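Side-chain contacts in hydrogen peroxide-inducible genes activator (Corynebacterium glutamicum, PDB 6G1D), which is a LysR-family transcription factor that senses hydrogen peroxide and probably activates the genes that respond to it: residues 199-204 against 242-247; 235-240 against 251-256; 261-266 against 317-322; 107-112 against 207-212. The protein carries 1 engineered substitution. All blocks are in the same frame, centred on the assembly; numbering follows the deposited sequence. Where two conformers were deposited one is given.

Contact 1 of 4, residues 199-204 against 242-247; sequences DLLLLD and QLVVAG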
loop_
_atom_site.group_PDB
_atom_site.type_symbol
_atom_site.label_atom_id
_atom_site.label_comp_id
_atom_site.label_asym_id
_atom_site.label_seq_id
_atom_site.Cartn_x
_atom_site.Cartn_y
_atom_site.Cartn_z
ATOM N N ASP B 199 -22.801 21.029 -7.178
ATOM C CA ASP B 199 -22.132 19.753 -7.414
ATOM C C ASP B 199 -20.929 19.761 -6.496
ATOM O O ASP B 199 -19.910 20.353 -6.846
ATOM C CB ASP B 199 -21.707 19.603 -8.887
ATOM C CG ASP B 199 -22.903 19.473 -9.822
ATOM O OD1 ASP B 199 -22.871 20.116 -10.886
ATOM O OD2 ASP B 199 -23.888 18.760 -9.482
ATOM N N LEU B 200 -21.060 19.120 -5.343
ATOM C CA LEU B 200 -19.997 19.138 -4.342
ATOM C C LEU B 200 -18.841 18.250 -4.743
ATOM O O LEU B 200 -19.052 17.095 -5.104
ATOM C CB LEU B 200 -20.531 18.717 -2.968
ATOM C CG LEU B 200 -21.548 19.659 -2.361
ATOM C CD1 LEU B 200 -22.131 18.982 -1.110
ATOM C CD2 LEU B 200 -20.896 21.017 -2.051
ATOM N N LEU B 201 -17.627 18.801 -4.696
ATOM C CA LEU B 201 -16.386 18.026 -4.837
ATOM C C LEU B 201 -15.823 17.923 -3.453
ATOM O O LEU B 201 -15.513 18.938 -2.819
ATOM C CB LEU B 201 -15.386 18.724 -5.749
ATOM C CG LEU B 201 -15.898 19.038 -7.134
ATOM C CD1 LEU B 201 -15.043 20.053 -7.866
ATOM C CD2 LEU B 201 -15.952 17.774 -7.951
ATOM N N LEU B 202 -15.668 16.703 -2.983
ATOM C CA LEU B 202 -15.239 16.414 -1.616
ATOM C C LEU B 202 -13.938 15.627 -1.656
ATOM O O LEU B 202 -13.602 14.937 -2.638
ATOM C CB LEU B 202 -16.301 15.606 -0.872
ATOM C CG LEU B 202 -17.713 16.243 -0.814
ATOM C CD1 LEU B 202 -18.721 15.347 -0.125
ATOM C CD2 LEU B 202 -17.655 17.581 -0.094
ATOM N N LEU B 203 -13.194 15.742 -0.560
ATOM C CA LEU B 203 -12.080 14.866 -0.320
ATOM C C LEU B 203 -12.676 13.445 -0.142
ATOM O O LEU B 203 -13.883 13.309 0.136
ATOM C CB LEU B 203 -11.369 15.316 0.935
ATOM C CG LEU B 203 -10.698 16.684 0.906
ATOM C CD1 LEU B 203 -10.137 17.008 2.295
ATOM C CD2 LEU B 203 -9.662 16.753 -0.218
ATOM N N ASP B 204 -11.868 12.408 -0.308
ATOM C CA ASP B 204 -12.366 11.022 -0.146
ATOM C C ASP B 204 -12.782 10.746 1.312
ATOM O O ASP B 204 -12.560 11.575 2.201
ATOM C CB ASP B 204 -11.347 9.984 -0.636
ATOM C CG ASP B 204 -10.081 10.003 0.167
ATOM O OD1 ASP B 204 -9.180 10.740 -0.269
ATOM O OD2 ASP B 204 -10.013 9.391 1.263
ATOM N N GLN B 242 -8.344 23.477 -7.802
ATOM C CA GLN B 242 -8.106 23.481 -9.239
ATOM C C GLN B 242 -9.328 22.971 -10.005
ATOM O O GLN B 242 -9.652 23.468 -11.092
ATOM C CB GLN B 242 -6.874 22.649 -9.639
ATOM C CG GLN B 242 -5.575 22.859 -8.869
ATOM C CD GLN B 242 -5.039 24.311 -8.961
ATOM O OE1 GLN B 242 -5.798 25.266 -8.861
ATOM N NE2 GLN B 242 -3.737 24.468 -9.183
ATOM N N LEU B 243 -10.001 21.977 -9.447
ATOM C CA LEU B 243 -11.232 21.429 -10.072
ATOM C C LEU B 243 -12.334 22.475 -10.028
ATOM O O LEU B 243 -13.081 22.608 -10.988
ATOM C CB LEU B 243 -11.679 20.102 -9.408
ATOM C CG LEU B 243 -10.586 19.029 -9.451
ATOM C CD1 LEU B 243 -10.991 17.787 -8.686
ATOM C CD2 LEU B 243 -10.213 18.607 -10.862
ATOM N N VAL B 244 -12.423 23.216 -8.917
ATOM C CA VAL B 244 -13.430 24.264 -8.767
ATOM C C VAL B 244 -13.168 25.380 -9.775
ATOM O O VAL B 244 -14.109 25.840 -10.437
ATOM C CB VAL B 244 -13.482 24.825 -7.331
ATOM C CG1 VAL B 244 -14.391 26.049 -7.271
ATOM C CG2 VAL B 244 -13.967 23.783 -6.343
ATOM N N VAL B 245 -11.906 25.795 -9.925
ATOM C CA VAL B 245 -11.545 26.847 -10.909
ATOM C C VAL B 245 -11.939 26.415 -12.307
ATOM O O VAL B 245 -12.453 27.182 -13.082
ATOM C CB VAL B 245 -10.025 27.161 -10.873
ATOM C CG1 VAL B 245 -9.583 28.009 -12.053
ATOM C CG2 VAL B 245 -9.647 27.849 -9.583
ATOM N N ALA B 246 -11.708 25.151 -12.616
ATOM C CA ALA B 246 -12.051 24.562 -13.926
ATOM C C ALA B 246 -13.549 24.327 -14.156
ATOM O O ALA B 246 -13.906 23.797 -15.210
ATOM C CB ALA B 246 -11.272 23.273 -14.150
ATOM N N GLY B 247 -14.407 24.699 -13.196
ATOM C CA GLY B 247 -15.871 24.572 -13.334
ATOM C C GLY B 247 -16.431 23.149 -13.132
ATOM O O GLY B 247 -17.535 22.882 -13.521
#

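Contact 2 of 4, residues 235-240 against 251-256; sequences SSLTTV and TLVPIS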
loop_
_atom_site.group_PDB
_atom_site.type_symbol
_atom_site.label_atom_id
_atom_site.label_comp_id
_atom_site.label_asym_id
_atom_site.label_seq_id
_atom_site.Cartn_x
_atom_site.Cartn_y
_atom_site.Cartn_z
ATOM N N SER B 235 -7.331 14.002 -3.168
ATOM C CA SER B 235 -6.760 13.739 -1.868
ATOM C C SER B 235 -6.396 15.000 -1.078
ATOM O O SER B 235 -6.135 14.902 0.114
ATOM C CB SER B 235 -5.559 12.786 -1.962
ATOM O OG SER B 235 -4.622 13.221 -2.908
ATOM N N SER B 236 -6.388 16.178 -1.725
ATOM C CA SER B 236 -6.030 17.438 -1.064
ATOM C C SER B 236 -6.931 18.588 -1.489
ATOM O O SER B 236 -7.428 18.607 -2.610
ATOM C CB SER B 236 -4.581 17.821 -1.394
ATOM O OG SER B 236 -4.416 18.026 -2.806
ATOM N N LEU B 237 -7.109 19.559 -0.606
ATOM C CA LEU B 237 -7.862 20.761 -0.904
ATOM C C LEU B 237 -7.295 21.550 -2.067
ATOM O O LEU B 237 -8.078 22.100 -2.818
ATOM C CB LEU B 237 -7.987 21.649 0.320
ATOM C CG LEU B 237 -8.879 21.160 1.426
ATOM C CD1 LEU B 237 -8.967 22.173 2.547
ATOM C CD2 LEU B 237 -10.284 20.915 0.893
ATOM N N THR B 238 -5.972 21.564 -2.266
ATOM C CA THR B 238 -5.418 22.331 -3.388
ATOM C C THR B 238 -5.855 21.715 -4.719
ATOM O O THR B 238 -6.162 22.446 -5.660
ATOM C CB THR B 238 -3.872 22.474 -3.303
ATOM O OG1 THR B 238 -3.521 23.070 -2.054
ATOM C CG2 THR B 238 -3.283 23.319 -4.443
ATOM N N THR B 239 -5.911 20.383 -4.807
ATOM C CA THR B 239 -6.445 19.726 -6.011
ATOM C C THR B 239 -7.920 20.047 -6.202
ATOM O O THR B 239 -8.340 20.346 -7.304
ATOM C CB THR B 239 -6.199 18.216 -5.983
ATOM O OG1 THR B 239 -4.792 18.001 -6.020
ATOM C CG2 THR B 239 -6.852 17.517 -7.163
ATOM N N VAL B 240 -8.691 20.049 -5.129
ATOM C CA VAL B 240 -10.108 20.377 -5.228
ATOM C C VAL B 240 -10.262 21.823 -5.776
ATOM O O VAL B 240 -11.096 22.049 -6.649
ATOM C CB VAL B 240 -10.835 20.209 -3.875
ATOM C CG1 VAL B 240 -12.276 20.715 -3.894
ATOM C CG2 VAL B 240 -10.831 18.711 -3.511
ATOM N N THR B 251 -17.144 23.526 -3.471
ATOM C CA THR B 251 -16.823 22.830 -2.218
ATOM C C THR B 251 -17.007 23.714 -0.999
ATOM O O THR B 251 -17.418 24.869 -1.108
ATOM C CB THR B 251 -15.416 22.181 -2.295
ATOM O OG1 THR B 251 -15.287 21.122 -1.323
ATOM C CG2 THR B 251 -14.325 23.220 -2.086
ATOM N N LEU B 252 -16.781 23.118 0.166
ATOM C CA LEU B 252 -16.694 23.867 1.426
ATOM C C LEU B 252 -15.302 23.640 2.034
ATOM O O LEU B 252 -14.793 22.537 1.991
ATOM C CB LEU B 252 -17.764 23.479 2.418
ATOM C CG LEU B 252 -19.187 23.997 2.194
ATOM C CD1 LEU B 252 -19.846 23.386 0.953
ATOM C CD2 LEU B 252 -20.057 23.778 3.405
ATOM N N VAL B 253 -14.697 24.704 2.542
ATOM C CA VAL B 253 -13.419 24.600 3.231
ATOM C C VAL B 253 -13.504 25.290 4.599
ATOM O O VAL B 253 -14.338 26.166 4.833
ATOM C CB VAL B 253 -12.241 25.149 2.416
ATOM C CG1 VAL B 253 -12.155 24.428 1.082
ATOM C CG2 VAL B 253 -12.317 26.663 2.251
ATOM N N PRO B 254 -12.637 24.873 5.528
ATOM C CA PRO B 254 -12.561 25.598 6.804
ATOM C C PRO B 254 -12.000 26.982 6.594
ATOM O O PRO B 254 -11.145 27.152 5.729
ATOM C CB PRO B 254 -11.577 24.764 7.630
ATOM C CG PRO B 254 -11.390 23.499 6.867
ATOM C CD PRO B 254 -11.660 23.772 5.451
ATOM N N ILE B 255 -12.462 27.965 7.363
ATOM C CA ILE B 255 -12.013 29.336 7.150
ATOM C C ILE B 255 -10.503 29.573 7.288
ATOM O O ILE B 255 -9.959 30.441 6.613
ATOM C CB ILE B 255 -12.775 30.366 7.980
ATOM C CG1 ILE B 255 -12.681 30.114 9.490
ATOM C CG2 ILE B 255 -14.231 30.464 7.486
ATOM C CD1 ILE B 255 -13.091 31.359 10.257
ATOM N N SER B 256 -9.817 28.781 8.102
ATOM C CA SER B 256 -8.347 28.895 8.207
ATOM C C SER B 256 -7.660 28.590 6.900
ATOM O O SER B 256 -6.559 29.056 6.683
ATOM C CB SER B 256 -7.764 28.009 9.322
ATOM O OG SER B 256 -7.948 26.629 9.022
#

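Contact 3 of 4, residues 261-266 against 317-322; sequences ECTRPG and TGITLK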
loop_
_atom_site.group_PDB
_atom_site.type_symbol
_atom_site.label_atom_id
_atom_site.label_comp_id
_atom_site.label_asym_id
_atom_site.label_seq_id
_atom_site.Cartn_x
_atom_site.Cartn_y
_atom_site.Cartn_z
ATOM N N GLU B 261 -5.623 28.680 0.119
ATOM C CA GLU B 261 -6.307 27.919 -0.918
ATOM C C GLU B 261 -7.260 28.743 -1.788
ATOM O O GLU B 261 -7.452 28.390 -2.947
ATOM C CB GLU B 261 -7.126 26.776 -0.266
ATOM C CG GLU B 261 -6.383 25.830 0.673
ATOM C CD GLU B 261 -5.278 24.964 0.036
ATOM O OE1 GLU B 261 -5.109 25.018 -1.199
ATOM O OE2 GLU B 261 -4.564 24.210 0.793
ATOM N N CYS B 262 -7.863 29.798 -1.232
ATOM C CA CYS B 262 -9.022 30.467 -1.849
ATOM C C CYS B 262 -8.769 31.816 -2.472
ATOM O O CYS B 262 -9.726 32.461 -2.866
ATOM C CB CYS B 262 -10.129 30.674 -0.826
ATOM S SG CYS B 262 -10.620 29.169 -0.052
ATOM N N THR B 263 -7.506 32.233 -2.560
ATOM C CA THR B 263 -7.141 33.513 -3.171
ATOM C C THR B 263 -6.623 33.355 -4.588
ATOM O O THR B 263 -6.418 34.360 -5.269
ATOM C CB THR B 263 -6.069 34.246 -2.352
ATOM O OG1 THR B 263 -4.874 33.466 -2.319
ATOM C CG2 THR B 263 -6.578 34.480 -0.927
ATOM N N ARG B 264 -6.432 32.110 -5.060
ATOM C CA ARG B 264 -5.969 31.926 -6.433
ATOM C C ARG B 264 -7.011 32.471 -7.423
ATOM O O ARG B 264 -8.185 32.567 -7.070
ATOM C CB ARG B 264 -5.632 30.477 -6.711
ATOM C CG ARG B 264 -6.819 29.567 -6.775
ATOM C CD ARG B 264 -6.393 28.102 -6.780
ATOM N NE ARG B 264 -5.997 27.686 -5.451
ATOM C CZ ARG B 264 -5.297 26.598 -5.155
ATOM N NH1 ARG B 264 -4.912 25.747 -6.110
ATOM N NH2 ARG B 264 -5.002 26.339 -3.880
ATOM N N PRO B 265 -6.575 32.866 -8.629
ATOM C CA PRO B 265 -7.527 33.437 -9.603
ATOM C C PRO B 265 -8.573 32.401 -10.039
ATOM O O PRO B 265 -8.238 31.204 -10.147
ATOM C CB PRO B 265 -6.637 33.777 -10.816
ATOM C CG PRO B 265 -5.226 33.782 -10.304
ATOM C CD PRO B 265 -5.207 32.789 -9.190
ATOM N N GLY B 266 -9.814 32.844 -10.208
ATOM C CA GLY B 266 -10.898 31.993 -10.664
ATOM C C GLY B 266 -11.803 31.400 -9.606
ATOM O O GLY B 266 -12.697 30.596 -9.957
ATOM N N THR B 317 -7.616 39.007 3.965
ATOM C CA THR B 317 -7.708 38.834 2.516
ATOM C C THR B 317 -8.816 39.676 1.912
ATOM O O THR B 317 -8.846 39.855 0.715
ATOM C CB THR B 317 -8.002 37.383 2.104
ATOM O OG1 THR B 317 -9.263 36.993 2.636
ATOM C CG2 THR B 317 -6.922 36.452 2.609
ATOM N N GLY B 318 -9.757 40.128 2.725
ATOM C CA GLY B 318 -10.936 40.848 2.232
ATOM C C GLY B 318 -12.129 39.952 1.989
ATOM O O GLY B 318 -13.227 40.474 1.737
ATOM N N ILE B 319 -11.946 38.627 2.088
ATOM C CA ILE B 319 -13.009 37.672 1.816
ATOM C C ILE B 319 -13.908 37.704 3.044
ATOM O O ILE B 319 -13.436 37.621 4.168
ATOM C CB ILE B 319 -12.390 36.281 1.535
ATOM C CG1 ILE B 319 -11.712 36.335 0.148
ATOM C CG2 ILE B 319 -13.424 35.170 1.631
ATOM C CD1 ILE B 319 -10.742 35.216 -0.146
ATOM N N THR B 320 -15.221 37.851 2.820
ATOM C CA THR B 320 -16.159 38.043 3.910
ATOM C C THR B 320 -16.351 36.696 4.562
ATOM O O THR B 320 -16.484 35.707 3.858
ATOM C CB THR B 320 -17.503 38.587 3.390
ATOM O OG1 THR B 320 -17.252 39.811 2.700
ATOM C CG2 THR B 320 -18.513 38.864 4.529
ATOM N N LEU B 321 -16.308 36.668 5.900
ATOM C CA LEU B 321 -16.443 35.452 6.673
ATOM C C LEU B 321 -17.858 35.252 7.189
ATOM O O LEU B 321 -18.616 36.184 7.292
ATOM C CB LEU B 321 -15.461 35.474 7.840
ATOM C CG LEU B 321 -13.983 35.644 7.417
ATOM C CD1 LEU B 321 -13.106 35.637 8.659
ATOM C CD2 LEU B 321 -13.536 34.627 6.371
ATOM N N LYS B 322 -18.194 34.012 7.513
ATOM C CA LYS B 322 -19.476 33.692 8.114
ATOM C C LYS B 322 -19.735 34.549 9.343
ATOM O O LYS B 322 -18.852 34.738 10.167
ATOM C CB LYS B 322 -19.482 32.202 8.496
ATOM C CG LYS B 322 -20.694 31.679 9.249
ATOM C CD LYS B 322 -21.948 31.670 8.364
ATOM C CE LYS B 322 -22.973 30.679 8.904
ATOM N NZ LYS B 322 -23.439 31.084 10.238
#

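Contact 4 of 4, residues 107-112 against 207-212; sequences IPTAAP and HSLHDQ. Engineered in segment 207-212: Ser208 (natural residue Cys). With SO4 (sulfate ion), chain M.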
loop_
_atom_site.group_PDB
_atom_site.type_symbol
_atom_site.label_atom_id
_atom_site.label_comp_id
_atom_site.label_asym_id
_atom_site.label_seq_id
_atom_site.Cartn_x
_atom_site.Cartn_y
_atom_site.Cartn_z
ATOM N N ILE B 107 -4.605 16.706 11.709
ATOM C CA ILE B 107 -5.359 16.354 10.509
ATOM C C ILE B 107 -4.998 17.263 9.303
ATOM O O ILE B 107 -4.674 18.454 9.487
ATOM C CB ILE B 107 -6.880 16.340 10.761
ATOM C CG1 ILE B 107 -7.407 17.713 11.186
ATOM C CG2 ILE B 107 -7.248 15.290 11.810
ATOM C CD1 ILE B 107 -8.910 17.782 11.243
ATOM N N PRO B 108 -5.007 16.702 8.079
ATOM C CA PRO B 108 -4.480 17.444 6.930
ATOM C C PRO B 108 -5.233 18.715 6.532
ATOM O O PRO B 108 -4.643 19.574 5.879
ATOM C CB PRO B 108 -4.564 16.442 5.771
ATOM C CG PRO B 108 -4.812 15.118 6.362
ATOM C CD PRO B 108 -5.298 15.286 7.752
ATOM N N THR B 109 -6.514 18.818 6.887
ATOM C CA THR B 109 -7.290 20.014 6.602
ATOM C C THR B 109 -7.225 21.066 7.714
ATOM O O THR B 109 -7.956 22.042 7.645
ATOM C CB THR B 109 -8.778 19.690 6.289
ATOM O OG1 THR B 109 -9.436 19.207 7.462
ATOM C CG2 THR B 109 -8.872 18.685 5.141
ATOM N N ALA B 110 -6.412 20.832 8.748
ATOM C CA ALA B 110 -6.052 21.870 9.705
ATOM C C ALA B 110 -4.564 22.217 9.695
ATOM O O ALA B 110 -4.220 23.407 9.807
ATOM C CB ALA B 110 -6.486 21.483 11.099
ATOM N N ALA B 111 -3.696 21.209 9.520
ATOM C CA ALA B 111 -2.244 21.365 9.679
ATOM C C ALA B 111 -1.580 22.558 8.963
ATOM O O ALA B 111 -0.992 23.394 9.594
ATOM C CB ALA B 111 -1.533 20.080 9.249
ATOM N N PRO B 112 -1.688 22.620 7.621
ATOM C CA PRO B 112 -0.956 23.661 6.925
ATOM C C PRO B 112 -1.410 25.071 7.308
ATOM O O PRO B 112 -0.645 26.000 7.137
ATOM C CB PRO B 112 -1.218 23.335 5.455
ATOM C CG PRO B 112 -2.501 22.533 5.468
ATOM C CD PRO B 112 -2.433 21.735 6.703
ATOM N N HIS B 207 -11.145 11.478 5.067
ATOM C CA HIS B 207 -10.993 12.818 5.639
ATOM C C HIS B 207 -12.234 13.173 6.431
ATOM O O HIS B 207 -13.358 13.020 5.941
ATOM C CB HIS B 207 -10.765 13.822 4.507
ATOM C CG HIS B 207 -9.493 13.588 3.757
ATOM N ND1 HIS B 207 -8.293 14.205 4.080
ATOM C CD2 HIS B 207 -9.223 12.767 2.715
ATOM C CE1 HIS B 207 -7.357 13.813 3.227
ATOM N NE2 HIS B 207 -7.890 12.932 2.400
ATOM N N SER B 208 -12.060 13.649 7.655
ATOM C CA SER B 208 -13.214 14.084 8.479
ATOM C C SER B 208 -14.031 15.243 7.835
ATOM O O SER B 208 -15.239 15.366 8.067
ATOM C CB SER B 208 -12.759 14.496 9.895
ATOM O OG SER B 208 -11.874 15.617 9.848
ATOM N N LEU B 209 -13.379 16.069 7.024
ATOM C CA LEU B 209 -14.084 17.133 6.314
ATOM C C LEU B 209 -15.145 16.569 5.340
ATOM O O LEU B 209 -16.229 17.149 5.202
ATOM C CB LEU B 209 -13.108 18.045 5.551
ATOM C CG LEU B 209 -13.724 19.273 4.888
ATOM C CD1 LEU B 209 -14.406 20.152 5.918
ATOM C CD2 LEU B 209 -12.647 20.047 4.111
ATOM N N HIS B 210 -14.832 15.482 4.644
ATOM C CA HIS B 210 -15.842 14.761 3.849
ATOM C C HIS B 210 -17.114 14.493 4.669
ATOM O O HIS B 210 -18.205 14.941 4.318
ATOM C CB HIS B 210 -15.274 13.412 3.353
ATOM C CG HIS B 210 -16.260 12.560 2.614
ATOM N ND1 HIS B 210 -17.102 11.674 3.260
ATOM C CD2 HIS B 210 -16.629 12.547 1.314
ATOM C CE1 HIS B 210 -17.891 11.097 2.373
ATOM N NE2 HIS B 210 -17.637 11.620 1.189
ATOM N N ASP B 211 -16.940 13.794 5.785
ATOM C CA ASP B 211 -18.049 13.378 6.636
ATOM C C ASP B 211 -18.822 14.568 7.177
ATOM O O ASP B 211 -20.033 14.519 7.300
ATOM C CB ASP B 211 -17.552 12.532 7.822
ATOM C CG ASP B 211 -16.710 11.307 7.384
ATOM O OD1 ASP B 211 -16.984 10.740 6.299
ATOM O OD2 ASP B 211 -15.777 10.913 8.142
ATOM N N GLN B 212 -18.117 15.643 7.511
ATOM C CA GLN B 212 -18.782 16.824 8.041
ATOM C C GLN B 212 -19.668 17.528 7.015
ATOM O O GLN B 212 -20.755 18.009 7.372
ATOM C CB GLN B 212 -17.759 17.786 8.632
ATOM C CG GLN B 212 -17.122 17.243 9.906
ATOM C CD GLN B 212 -15.757 17.826 10.198
ATOM O OE1 GLN B 212 -15.253 18.662 9.442
ATOM N NE2 GLN B 212 -15.145 17.381 11.287
HETATM S S SO4 M . -9.213 15.720 7.545
HETATM O O1 SO4 M . -8.513 17.123 8.103
HETATM O O2 SO4 M . -9.363 14.399 8.616
HETATM O O3 SO4 M . -10.689 16.275 7.004
HETATM O O4 SO4 M . -8.236 15.265 6.340
#

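Contact 1 of 4, residues 199-204 against 242-247
Val244, one of two residues that meet Leu201 across this contact, also takes part in the shortest polar bond within either segment: Gly247 N donates to Val244 O over 3.0 Å. Gly247, with its positive phi (78°), ends the helix in a Schellman motif to which this bond belongs; Ala246 N to Gln242 O (3.1 Å) is an ordinary helical bond just before it. The contact itself is apolar and rests on a single methyl branch. Leu201 CD1 lies 3.7 Å from Leu243 CB, and the same CD1 is 4.2 Å from Val244 CG2, so the methyl sits over two successive helical residues. Leu201 CG stands opposite the carbonyl carbon (chi1 -57°), and the side chain extends from there toward the helix at a slant to both partners. The extended segment 199-204 is held in place by backbone hydrogen bonds of Asp199 and Leu201 with Ser250. Val244 also packs on Leu267 of strand 267-287, while Leu243 touches Leu115 of the second subunit. Leu201 thus joins the extended loop to the buried Leu243 and Val244 at the C-terminal end of helix 237-245, within the LysR substrate-binding domain, which belongs to the periplasmic-binding-protein clan.

Contact 2 of 4, residues 235-240 against 251-256
Val240 CG1 and Thr251 make the tightest approach: the valine methyl is 3.7 Å from Thr251 CG2 and 3.8 Å from Thr251 CB, so it rests against the carbon side of the threonine. One helical turn earlier, Leu237 spreads both its methyls over Val253 CG1, with Leu237 CD2 at 4.0 Å and Leu237 CD1 at 4.2 Å from that atom. The same Leu237 CD1 also meets the proline ring, 4.3 Å from Pro254 CD. Thr251 turns its hydroxyl opposite its own backbone N (chi1 -159°), where OG1 hydrogen-bonds to Leu201 O; CG2 is then the branch presented to Val240. In the second shell, the strand is fixed by backbone bonds to strand 164-179, Thr251 with Val177 and Val253 with Ile175. The helix starts at Ser236, the N-cap, whose OG accepts a weak bond from Thr239 N (3.4 Å, 160°). Thr239 OG1 is bonded in turn to Glu135 of the second subunit, so the helix start faces that subunit. No hydrogen bond crosses between the segments, and all five touching residues are buried: helix and edge strand are joined by dispersion and exclusion of water, while the one hydroxyl at the interface has its polar partner outside it.

Contact 3 of 4, residues 261-266 against 317-322
Just beyond Cys262 and Thr263, which touch Ile319 and Thr317, the guanidinium of Arg264 folds back on Glu261, with Glu261 CA in its plane at the edge. Arg264 NE donates to Glu261 O (3.0 Å), which lies 22° out of the guanidinium plane, and NH2 adds a weak bond to the same oxygen. Arg264 NH2 also forms a salt bridge with Glu261 OE1 (3.0 Å). These bonds tie the loop to the end of helix 258-261, and NH1 to Gln242 OE1 links it to helix 237-245. Across the contact the touches are looser. Thr263 CG2 and Thr317 CG2 are 4.1 Å apart on side chains set at about a right angle, and Ile319 CD1 lies 4.0 Å from Cys262 O and 4.3 Å from Thr263 CG2. Thr317 holds its hydroxyl between backbone N and carbonyl carbon (chi1 62°), and Ile319 N donates to Thr317 OG1 (3.2 Å, 163°), forming an ST turn; OG1 also bonds to Ala314 O of helix 293-316. Ile258 of helix 258-261 packs on both Thr317 and Ile319, Ile319 reaches Ile175 of strand 164-179 and Thr269 of strand 267-287, and Cys262 meets Val177, so the C-terminal loop lies against helix 258-261 and two strands.

Contact 4 of 4, residues 107-112 against 207-212
Thr109 and Leu209 touch by methyls alone, Thr109 CG2 to Leu209 CD2 at 4.1 Å, and Pro108 CG meets the His207 ring obliquely, 4.2 Å from His207 CE1. No hydrogen bond runs directly between the segments; the tight part is the sulfate ion held between them. Its O1 takes a fairly straight bond from Thr109 N (2.9 Å). O2 takes one from Ser208 N (3.0 Å), and O3 one from Leu209 N (2.7 Å). Thr109 OG1 also donates to O1 and His207 ND1 to O4, the latter near the ring plane at its edge, but both lengths are so short that their exact values are doubtful. Thr109 OG1 stands between backbone N and carbonyl carbon (chi1 68°), aimed at the ion, and Arg280 bonds to it from strand 267-287. Ser208, engineered in place of the natural cysteine, turns OG toward O2 and O3, where at most weak bonding is possible and its one proton is not assigned. The outward side is looser: one turn along, His210 ND1 donates to exposed Asp211 OD1 (3.2 Å), coming from above the carboxylate plane. Amides at the start of helix 208-219 gather round an anion probably left from crystallisation, a helix-N-terminus anion site. The natural cysteine here is probably the peroxidatic one, and the ion's position is consistent with a peroxide-binding pocket in the ligand-binding cleft of a LysR-type regulator.

Following the chain, contact 4 opens first at 107-112 and closes the longest loop, 94 residues, at the start of helix 208-219. Before it closes, 199-204 has opened contact 1, so these two cross. Contact 1 closes on helix 237-245 only after contact 2 has begun at 235-240, so they cross as well, sharing that helix; contact 2 then closes a short loop on strand 251-254. Contact 3 follows in series, bringing the loop after helix 293-316 back to 261-266. Contacts 1, 2 and 4 touch one another and all reach the second subunit. Contact 3 is linked to contact 2 through Glu261 and Thr238, and to contact 1 through Arg264 and Gln242; it does not touch contact 4.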